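Local coordinates for protein CMP-sialic acid transporter 1 (Zea mays, PDB 6I1R) that probably carries CMP-sialic acid from the cytoplasm into the Golgi as a nucleotide-sugar antiporter, and here holds CMP in an outward-facing state, at residues Phe51-Glu56 / Asn188-Trp193; Leu83-Val88 / Ile167-Leu172; Ile132-Val137 / Cys296-Gln301. The protein carries 5 engineered substitutions. All coordinates share one frame; numbering follows the deposited sequence.

Interaction 1: Phe51-Glu56 / Asn188-Trp193; sequences FFLWKE and NDSLYW
F52 CB sits over one face of the Y192 ring, close to its centre. This is a CH-pi contact: CB lies 3.5 Å from the centroid of the Y192 ring and 9° off the ring normal. The two rings meet obliquely, with planes 48° apart. F52 has CG anti to its carbonyl carbon (chi1 -70°). Its ring therefore leads off past Y192, so CB makes the main contact, and ring atom CD2 also comes near Y192 CE1. At the edge of the Y192 ring, in its plane, lies the carboxylate carbon CD of E56. The carboxylate plane is steeply turned from the ring.

The W193 indole is met at its edge. L53 CD2 lies 3.6 Å from W193 CE3, and the two side chains run alongside each other in the same direction. L53 CB also touches Y192 CB.

The polar link is at S190, the N-cap residue of helix 191-216. S190 OG donates a hydrogen bond of 2.6 Å to E56 OE1, on the syn lone pair. The extended E56 chain carries the carboxylate to it. An acidic group at this helix start probably interacts favourably with the helix dipole.

The contact lies near the surface. It joins helix 37-59 to the beginning of helix 191-216. M65 touches L53 and W193, V63 touches E56, and L191 packs on helix 234-256.

Interaction 2: Leu83-Val88 / Ile167-Leu172; sequences LIHNNV and ILSACL. With C5P (cytidine-5'-monophosphate), chain D.
V88 and L172 meet at a slant across two nearly antiparallel helices. V88 CG2 lies 3.8 Å from L172 CD1. I84 crosses the same leucine at about a right angle, with I84 CG2 4.0 Å from L172 CD1. One methyl of L172 thus serves two residues a helical turn apart. The other methyl of V88, CG1, is anti to the backbone N (chi1 169°). That places it against S169 CB, at 3.7 Å.

H85 adds the polar part. Its imidazole reaches across to S169, with NE2 of H85 3.1 Å from S169 OG. The hydroxyl comes obliquely to the ring. The carbonyl oxygen of S169 lies at the ring edge, in plane, and L172 CB is also near that plane. The short helix segments approach to 9.4 Å between axes, with 159° between their directions.

N86 points away from helix 160-186, and its amide lies against the bound CMP. The amide lies over the face of the cytosine near N3, tilted by about 30° from the base, with N86 OD1 3.4 Å from N3. L83 CB is 3.4 Å from O2' of the ribose. W209 of helix 191-216 touches both residues. With an alanine in place of N86, that face would lose its amide, and the base would probably be freer to shift in the pocket.

The helix interface thus rests mainly on apolar packing, which has little directional preference, around a single histidine-serine approach. The other side of helix 76-92 gives the base a flat amide and the ribose an apolar leucine.

Interaction 3: Ile132-Val137 / Cys296-Gln301; sequences IVLLAV and CIISLQ
S299 presses its side chain against L134 CB and the N and CB of L135. Its OG is anti to the backbone N (chi1 -179°), which sends the hydroxyl toward helix 126-143. There S299 OG lies 3.5 Å from L135 CB. It is also close to L135 N, but the angle is too poor for a hydrogen bond. The hydroxyl is instead satisfied by the carbonyl oxygen of A131, to which it is hydrogen-bonded. This buried polar group thus ties the two helices together. S299 CB touches L134 CB at 3.8 Å, so a small residue lets the helices come near.

L135 has CG anti to its backbone N (chi1 -174°). Its CD1 then meets the sulfur of C296, 4.0 Å from C296 SG. SG also lies 4.0 Å from the carbonyl oxygen of L135, a plain van der Waals approach. Further out, L134 CD1 is 4.5 Å from I298 CG2, a loose apolar touch.

The segment axes come within 8.5 Å of each other and run nearly antiparallel, at 162°. The small C296 and S299, one turn apart, form the close side of helix 287-304.

Other helices close round this pair. Helix 259-279 covers one flank: S267 touches L135, L271 touches C296, and Y264 OH hydrogen-bonds the S299 carbonyl. From helix 108-118, I109 packs on I132, L135 and A136.

The three contacts are separate parts of one helical membrane transporter. Of the three, interaction 2 alone includes residues of the CMP pocket, L83 and N86. Interactions 2 and 3 come nearest each other, about 10 Å between nearest atoms and 24 Å between centres. Helices 126-143 and 160-186, one from each, are consecutive in the chain. Interaction 1 is more remote: its centre is 30 Å from that of interaction 2 and 35 Å from that of interaction 3. It still has a chain link to the pocket, since helix 191-216 starts there and further on supplies G202, F205, N206 and W209 to the nucleotide site.

Interaction 1: Phe51-Glu56 / Asn188-Trp193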
loop_
_atom_site.group_PDB
_atom_site.type_symbol
_atom_site.label_atom_id
_atom_site.label_comp_id
_atom_site.label_asym_id
_atom_site.label_seq_id
_atom_site.Cartn_x
_atom_site.Cartn_y
_atom_site.Cartn_z
ATOM N N PHE B 51 30.883 -12.069 7.764
ATOM C CA PHE B 51 31.078 -13.404 8.326
ATOM C C PHE B 51 32.022 -14.209 7.427
ATOM O O PHE B 51 33.001 -14.773 7.908
ATOM C CB PHE B 51 29.750 -14.146 8.494
ATOM C CG PHE B 51 29.905 -15.593 8.889
ATOM C CD1 PHE B 51 30.078 -15.952 10.217
ATOM C CD2 PHE B 51 29.902 -16.597 7.930
ATOM C CE1 PHE B 51 30.231 -17.282 10.579
ATOM C CE2 PHE B 51 30.059 -17.926 8.293
ATOM C CZ PHE B 51 30.222 -18.266 9.617
ATOM N N PHE B 52 31.718 -14.260 6.133
ATOM C CA PHE B 52 32.520 -15.045 5.196
ATOM C C PHE B 52 33.912 -14.422 5.034
ATOM O O PHE B 52 34.873 -15.150 4.811
ATOM C CB PHE B 52 31.821 -15.185 3.840
ATOM C CG PHE B 52 30.597 -16.066 3.831
ATOM C CD1 PHE B 52 30.547 -17.235 4.578
ATOM C CD2 PHE B 52 29.500 -15.742 3.047
ATOM C CE1 PHE B 52 29.419 -18.041 4.560
ATOM C CE2 PHE B 52 28.374 -16.552 3.028
ATOM C CZ PHE B 52 28.336 -17.701 3.785
ATOM N N LEU B 53 34.027 -13.099 5.147
ATOM C CA LEU B 53 35.345 -12.461 5.091
ATOM C C LEU B 53 36.187 -12.939 6.281
ATOM O O LEU B 53 37.319 -13.383 6.102
ATOM C CB LEU B 53 35.186 -10.936 5.093
ATOM C CG LEU B 53 36.482 -10.134 4.967
ATOM C CD1 LEU B 53 37.273 -10.557 3.737
ATOM C CD2 LEU B 53 36.193 -8.642 4.928
ATOM N N TRP B 54 35.614 -12.854 7.481
ATOM C CA TRP B 54 36.253 -13.324 8.720
ATOM C C TRP B 54 36.707 -14.781 8.560
ATOM O O TRP B 54 37.869 -15.113 8.812
ATOM C CB TRP B 54 35.287 -13.151 9.901
ATOM C CG TRP B 54 35.729 -13.763 11.197
ATOM C CD1 TRP B 54 36.447 -13.160 12.190
ATOM C CD2 TRP B 54 35.444 -15.094 11.666
ATOM N NE1 TRP B 54 36.642 -14.026 13.232
ATOM C CE2 TRP B 54 36.034 -15.220 12.942
ATOM C CE3 TRP B 54 34.757 -16.190 11.131
ATOM C CZ2 TRP B 54 35.953 -16.397 13.687
ATOM C CZ3 TRP B 54 34.681 -17.354 11.867
ATOM C CH2 TRP B 54 35.277 -17.455 13.125
ATOM N N LYS B 55 35.777 -15.630 8.126
ATOM C CA LYS B 55 36.022 -17.061 7.947
ATOM C C LYS B 55 37.121 -17.287 6.899
ATOM O O LYS B 55 37.926 -18.207 7.038
ATOM C CB LYS B 55 34.726 -17.765 7.532
ATOM C CG LYS B 55 34.850 -19.257 7.248
ATOM C CD LYS B 55 33.511 -19.955 7.134
ATOM C CE LYS B 55 33.636 -21.439 6.860
ATOM N NZ LYS B 55 32.320 -22.118 6.917
ATOM N N GLU B 56 37.137 -16.458 5.856
ATOM C CA GLU B 56 38.128 -16.567 4.781
ATOM C C GLU B 56 39.521 -16.196 5.307
ATOM O O GLU B 56 40.510 -16.813 4.917
ATOM C CB GLU B 56 37.745 -15.669 3.601
ATOM C CG GLU B 56 38.509 -15.980 2.326
ATOM C CD GLU B 56 38.264 -15.002 1.190
ATOM O OE1 GLU B 56 38.381 -13.783 1.426
ATOM O OE2 GLU B 56 37.961 -15.462 0.072
ATOM N N ASN B 188 41.510 -7.172 -7.852
ATOM C CA ASN B 188 41.765 -8.607 -7.719
ATOM C C ASN B 188 41.379 -9.037 -6.295
ATOM O O ASN B 188 41.871 -10.045 -5.783
ATOM C CB ASN B 188 43.215 -8.955 -8.087
ATOM C CG ASN B 188 44.133 -7.750 -8.152
ATOM O OD1 ASN B 188 44.311 -7.038 -7.165
ATOM N ND2 ASN B 188 44.715 -7.507 -9.315
ATOM N N ASP B 189 40.450 -8.301 -5.685
ATOM C CA ASP B 189 40.190 -8.384 -4.244
ATOM C C ASP B 189 39.208 -9.528 -3.961
ATOM O O ASP B 189 38.703 -10.174 -4.883
ATOM C CB ASP B 189 39.662 -7.049 -3.702
ATOM C CG ASP B 189 40.743 -6.098 -3.213
ATOM O OD1 ASP B 189 41.887 -6.199 -3.701
ATOM O OD2 ASP B 189 40.429 -5.254 -2.352
ATOM N N SER B 190 38.955 -9.768 -2.676
ATOM C CA SER B 190 38.023 -10.802 -2.233
ATOM C C SER B 190 36.579 -10.326 -2.431
ATOM O O SER B 190 36.245 -9.187 -2.111
ATOM C CB SER B 190 38.274 -11.172 -0.793
ATOM O OG SER B 190 37.429 -12.238 -0.387
ATOM N N LEU B 191 35.730 -11.219 -2.936
ATOM C CA LEU B 191 34.308 -10.925 -3.128
ATOM C C LEU B 191 33.702 -10.424 -1.810
ATOM O O LEU B 191 32.922 -9.470 -1.800
ATOM C CB LEU B 191 33.595 -12.194 -3.613
ATOM C CG LEU B 191 32.091 -12.065 -3.853
ATOM C CD1 LEU B 191 31.794 -10.996 -4.894
ATOM C CD2 LEU B 191 31.489 -13.397 -4.277
ATOM N N TYR B 192 34.086 -11.063 -0.709
ATOM C CA TYR B 192 33.484 -10.809 0.596
ATOM C C TYR B 192 33.945 -9.452 1.148
ATOM O O TYR B 192 33.208 -8.820 1.902
ATOM C CB TYR B 192 33.810 -11.950 1.562
ATOM C CG TYR B 192 33.448 -13.324 1.055
ATOM C CD1 TYR B 192 32.164 -13.607 0.615
ATOM C CD2 TYR B 192 34.386 -14.345 1.012
ATOM C CE1 TYR B 192 31.822 -14.865 0.146
ATOM C CE2 TYR B 192 34.059 -15.608 0.547
ATOM C CZ TYR B 192 32.772 -15.870 0.111
ATOM O OH TYR B 192 32.439 -17.111 -0.351
ATOM N N TRP B 193 35.148 -9.009 0.787
ATOM C CA TRP B 193 35.641 -7.689 1.212
ATOM C C TRP B 193 35.021 -6.591 0.337
ATOM O O TRP B 193 34.774 -5.481 0.814
ATOM C CB TRP B 193 37.176 -7.642 1.195
ATOM C CG TRP B 193 37.754 -6.262 1.293
ATOM C CD1 TRP B 193 38.547 -5.643 0.370
ATOM C CD2 TRP B 193 37.581 -5.319 2.367
ATOM N NE1 TRP B 193 38.885 -4.388 0.797
ATOM C CE2 TRP B 193 38.305 -4.158 2.016
ATOM C CE3 TRP B 193 36.891 -5.338 3.586
ATOM C CZ2 TRP B 193 38.355 -3.035 2.841
ATOM C CZ3 TRP B 193 36.941 -4.228 4.400
ATOM C CH2 TRP B 193 37.664 -3.092 4.031
#

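Interaction 2: Leu83-Val88 / Ile167-Leu172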
loop_
_atom_site.group_PDB
_atom_site.type_symbol
_atom_site.label_atom_id
_atom_site.label_comp_id
_atom_site.label_asym_id
_atom_site.label_seq_id
_atom_site.Cartn_x
_atom_site.Cartn_y
_atom_site.Cartn_z
ATOM N N LEU B 83 20.110 6.130 -4.366
ATOM C CA LEU B 83 19.375 7.165 -3.627
ATOM C C LEU B 83 18.631 8.069 -4.616
ATOM O O LEU B 83 17.433 8.320 -4.469
ATOM C CB LEU B 83 20.366 7.976 -2.783
ATOM C CG LEU B 83 19.770 9.122 -1.965
ATOM C CD1 LEU B 83 19.086 8.597 -0.711
ATOM C CD2 LEU B 83 20.839 10.139 -1.598
ATOM N N ILE B 84 19.365 8.554 -5.614
ATOM C CA ILE B 84 18.814 9.444 -6.636
ATOM C C ILE B 84 17.722 8.689 -7.405
ATOM O O ILE B 84 16.649 9.229 -7.673
ATOM C CB ILE B 84 19.934 9.969 -7.563
ATOM C CG1 ILE B 84 20.935 10.843 -6.803
ATOM C CG2 ILE B 84 19.352 10.704 -8.762
ATOM C CD1 ILE B 84 22.298 10.927 -7.453
ATOM N N HIS B 85 18.008 7.430 -7.726
ATOM C CA HIS B 85 17.066 6.555 -8.417
ATOM C C HIS B 85 15.734 6.488 -7.660
ATOM O O HIS B 85 14.681 6.631 -8.267
ATOM C CB HIS B 85 17.678 5.161 -8.602
ATOM C CG HIS B 85 16.817 4.228 -9.382
ATOM N ND1 HIS B 85 16.059 3.249 -8.782
ATOM C CD2 HIS B 85 16.603 4.113 -10.710
ATOM C CE1 HIS B 85 15.414 2.568 -9.711
ATOM N NE2 HIS B 85 15.715 3.090 -10.896
ATOM N N ASN B 86 15.784 6.293 -6.345
ATOM C CA ASN B 86 14.565 6.122 -5.543
ATOM C C ASN B 86 13.720 7.404 -5.574
ATOM O O ASN B 86 12.490 7.332 -5.557
ATOM C CB ASN B 86 14.876 5.703 -4.104
ATOM C CG ASN B 86 13.683 5.080 -3.407
ATOM O OD1 ASN B 86 13.095 5.682 -2.512
ATOM N ND2 ASN B 86 13.309 3.880 -3.822
ATOM N N ASN B 87 14.376 8.565 -5.617
ATOM C CA ASN B 87 13.681 9.851 -5.730
ATOM C C ASN B 87 12.991 9.940 -7.096
ATOM O O ASN B 87 11.848 10.393 -7.200
ATOM C CB ASN B 87 14.631 11.040 -5.563
ATOM C CG ASN B 87 15.466 10.973 -4.302
ATOM O OD1 ASN B 87 15.017 10.460 -3.279
ATOM N ND2 ASN B 87 16.683 11.488 -4.369
ATOM N N VAL B 88 13.706 9.515 -8.136
ATOM C CA VAL B 88 13.189 9.552 -9.503
ATOM C C VAL B 88 11.992 8.597 -9.599
ATOM O O VAL B 88 10.941 8.970 -10.121
ATOM C CB VAL B 88 14.290 9.215 -10.532
ATOM C CG1 VAL B 88 13.727 8.988 -11.928
ATOM C CG2 VAL B 88 15.367 10.289 -10.570
ATOM N N ILE B 167 12.441 7.221 -18.321
ATOM C CA ILE B 167 13.647 7.001 -19.124
ATOM C C ILE B 167 14.888 7.255 -18.256
ATOM O O ILE B 167 15.806 6.434 -18.245
ATOM C CB ILE B 167 13.636 7.881 -20.394
ATOM C CG1 ILE B 167 12.541 7.445 -21.371
ATOM C CG2 ILE B 167 15.007 7.892 -21.060
ATOM C CD1 ILE B 167 12.217 8.467 -22.437
ATOM N N LEU B 168 14.913 8.387 -17.550
ATOM C CA LEU B 168 16.048 8.737 -16.681
ATOM C C LEU B 168 16.216 7.670 -15.590
ATOM O O LEU B 168 17.342 7.311 -15.242
ATOM C CB LEU B 168 15.818 10.124 -16.069
ATOM C CG LEU B 168 16.749 10.516 -14.918
ATOM C CD1 LEU B 168 18.213 10.392 -15.316
ATOM C CD2 LEU B 168 16.449 11.930 -14.443
ATOM N N SER B 169 15.099 7.176 -15.061
ATOM C CA SER B 169 15.113 6.111 -14.057
ATOM C C SER B 169 15.920 4.907 -14.562
ATOM O O SER B 169 16.762 4.378 -13.839
ATOM C CB SER B 169 13.711 5.700 -13.685
ATOM O OG SER B 169 13.728 4.646 -12.731
ATOM N N ALA B 170 15.660 4.490 -15.799
ATOM C CA ALA B 170 16.283 3.292 -16.371
ATOM C C ALA B 170 17.794 3.497 -16.548
ATOM O O ALA B 170 18.574 2.562 -16.352
ATOM C CB ALA B 170 15.620 2.950 -17.684
ATOM N N CYS B 171 18.196 4.710 -16.926
ATOM C CA CYS B 171 19.610 5.040 -17.126
ATOM C C CYS B 171 20.373 4.957 -15.796
ATOM O O CYS B 171 21.498 4.457 -15.754
ATOM C CB CYS B 171 19.770 6.433 -17.722
ATOM S SG CYS B 171 18.911 6.641 -19.305
ATOM N N LEU B 172 19.757 5.451 -14.725
ATOM C CA LEU B 172 20.359 5.405 -13.390
ATOM C C LEU B 172 20.422 3.951 -12.904
ATOM O O LEU B 172 21.466 3.495 -12.430
ATOM C CB LEU B 172 19.535 6.272 -12.432
ATOM C CG LEU B 172 19.591 7.777 -12.696
ATOM C CD1 LEU B 172 18.453 8.493 -11.987
ATOM C CD2 LEU B 172 20.933 8.355 -12.274
HETATM O O3P C5P D . 20.733 -2.867 -2.275
HETATM P P C5P D . 20.093 -1.584 -2.745
HETATM O O1P C5P D . 20.223 -1.331 -4.228
HETATM O O2P C5P D . 18.710 -1.336 -2.190
HETATM O "O5'" C5P D . 20.996 -0.432 -2.074
HETATM C "C5'" C5P D . 20.435 0.460 -1.111
HETATM C "C4'" C5P D . 20.536 1.889 -1.625
HETATM O "O4'" C5P D . 19.344 2.231 -2.338
HETATM C "C3'" C5P D . 20.697 2.879 -0.480
HETATM O "O3'" C5P D . 21.968 3.534 -0.580
HETATM C "C2'" C5P D . 19.524 3.846 -0.588
HETATM O "O2'" C5P D . 19.941 5.205 -0.774
HETATM C "C1'" C5P D . 18.711 3.391 -1.791
HETATM N N1 C5P D . 17.346 3.065 -1.369
HETATM C C2 C5P D . 16.469 4.093 -0.968
HETATM N N3 C5P D . 15.209 3.800 -0.579
HETATM C C4 C5P D . 14.780 2.519 -0.569
HETATM C C5 C5P D . 15.634 1.496 -0.961
HETATM C C6 C5P D . 16.931 1.794 -1.363
HETATM O O2 C5P D . 16.859 5.281 -0.975
HETATM N N4 C5P D . 13.515 2.233 -0.177
#

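Interaction 3: Ile132-Val137 / Cys296-Gln301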
loop_
_atom_site.group_PDB
_atom_site.type_symbol
_atom_site.label_atom_id
_atom_site.label_comp_id
_atom_site.label_asym_id
_atom_site.label_seq_id
_atom_site.Cartn_x
_atom_site.Cartn_y
_atom_site.Cartn_z
ATOM N N ILE B 132 19.513 -8.380 -27.010
ATOM C CA ILE B 132 19.261 -7.460 -25.891
ATOM C C ILE B 132 17.925 -6.751 -26.145
ATOM O O ILE B 132 17.061 -6.709 -25.269
ATOM C CB ILE B 132 20.411 -6.445 -25.698
ATOM C CG1 ILE B 132 21.787 -7.110 -25.576
ATOM C CG2 ILE B 132 20.134 -5.540 -24.504
ATOM C CD1 ILE B 132 21.878 -8.180 -24.513
ATOM N N VAL B 133 17.762 -6.218 -27.354
ATOM C CA VAL B 133 16.532 -5.522 -27.728
ATOM C C VAL B 133 15.362 -6.508 -27.628
ATOM O O VAL B 133 14.356 -6.215 -26.983
ATOM C CB VAL B 133 16.630 -4.895 -29.134
ATOM C CG1 VAL B 133 15.283 -4.369 -29.614
ATOM C CG2 VAL B 133 17.677 -3.792 -29.190
ATOM N N LEU B 134 15.505 -7.680 -28.241
ATOM C CA LEU B 134 14.423 -8.668 -28.226
ATOM C C LEU B 134 13.990 -8.962 -26.787
ATOM O O LEU B 134 12.799 -9.130 -26.539
ATOM C CB LEU B 134 14.865 -9.960 -28.918
ATOM C CG LEU B 134 14.462 -10.096 -30.384
ATOM C CD1 LEU B 134 15.013 -11.389 -30.950
ATOM C CD2 LEU B 134 12.950 -10.043 -30.556
ATOM N N LEU B 135 14.944 -9.027 -25.860
ATOM C CA LEU B 135 14.623 -9.314 -24.460
ATOM C C LEU B 135 13.709 -8.214 -23.906
ATOM O O LEU B 135 12.678 -8.508 -23.300
ATOM C CB LEU B 135 15.914 -9.417 -23.641
ATOM C CG LEU B 135 15.735 -9.861 -22.190
ATOM C CD1 LEU B 135 15.271 -11.308 -22.114
ATOM C CD2 LEU B 135 17.022 -9.673 -21.401
ATOM N N ALA B 136 14.101 -6.961 -24.118
ATOM C CA ALA B 136 13.324 -5.811 -23.656
ATOM C C ALA B 136 11.935 -5.820 -24.305
ATOM O O ALA B 136 10.935 -5.567 -23.636
ATOM C CB ALA B 136 14.064 -4.532 -23.965
ATOM N N VAL B 137 11.889 -6.114 -25.601
ATOM C CA VAL B 137 10.628 -6.139 -26.343
ATOM C C VAL B 137 9.772 -7.313 -25.844
ATOM O O VAL B 137 8.559 -7.172 -25.705
ATOM C CB VAL B 137 10.871 -6.218 -27.864
ATOM C CG1 VAL B 137 9.584 -6.485 -28.630
ATOM C CG2 VAL B 137 11.551 -4.966 -28.397
ATOM N N CYS B 296 11.457 -14.218 -25.655
ATOM C CA CYS B 296 12.515 -14.228 -24.649
ATOM C C CYS B 296 13.360 -15.506 -24.764
ATOM O O CYS B 296 14.586 -15.429 -24.712
ATOM C CB CYS B 296 11.935 -14.065 -23.249
ATOM S SG CYS B 296 11.511 -12.347 -22.858
ATOM N N ILE B 297 12.722 -16.663 -24.933
ATOM C CA ILE B 297 13.459 -17.923 -25.126
ATOM C C ILE B 297 14.376 -17.788 -26.350
ATOM O O ILE B 297 15.525 -18.228 -26.317
ATOM C CB ILE B 297 12.497 -19.125 -25.251
ATOM C CG1 ILE B 297 11.871 -19.484 -23.900
ATOM C CG2 ILE B 297 13.198 -20.325 -25.877
ATOM C CD1 ILE B 297 10.769 -20.517 -23.980
ATOM N N ILE B 298 13.866 -17.181 -27.419
ATOM C CA ILE B 298 14.653 -16.983 -28.642
ATOM C C ILE B 298 15.733 -15.925 -28.379
ATOM O O ILE B 298 16.857 -16.066 -28.855
ATOM C CB ILE B 298 13.742 -16.627 -29.837
ATOM C CG1 ILE B 298 13.085 -17.884 -30.416
ATOM C CG2 ILE B 298 14.499 -15.846 -30.905
ATOM C CD1 ILE B 298 11.927 -17.611 -31.347
ATOM N N SER B 299 15.402 -14.879 -27.625
ATOM C CA SER B 299 16.395 -13.872 -27.240
ATOM C C SER B 299 17.518 -14.515 -26.412
ATOM O O SER B 299 18.667 -14.078 -26.484
ATOM C CB SER B 299 15.762 -12.727 -26.494
ATOM O OG SER B 299 16.736 -11.750 -26.160
ATOM N N LEU B 300 17.183 -15.536 -25.624
ATOM C CA LEU B 300 18.183 -16.252 -24.827
ATOM C C LEU B 300 19.141 -16.988 -25.771
ATOM O O LEU B 300 20.359 -16.818 -25.695
ATOM C CB LEU B 300 17.480 -17.233 -23.882
ATOM C CG LEU B 300 18.347 -17.817 -22.768
ATOM C CD1 LEU B 300 18.257 -16.974 -21.504
ATOM C CD2 LEU B 300 17.952 -19.256 -22.468
ATOM N N GLN B 301 18.571 -17.786 -26.667
ATOM C CA GLN B 301 19.348 -18.586 -27.609
ATOM C C GLN B 301 20.290 -17.669 -28.403
ATOM O O GLN B 301 21.492 -17.908 -28.445
ATOM C CB GLN B 301 18.414 -19.380 -28.524
ATOM C CG GLN B 301 17.686 -20.509 -27.806
ATOM C CD GLN B 301 16.775 -21.292 -28.720
ATOM O OE1 GLN B 301 16.127 -20.741 -29.607
ATOM N NE2 GLN B 301 16.714 -22.595 -28.501
#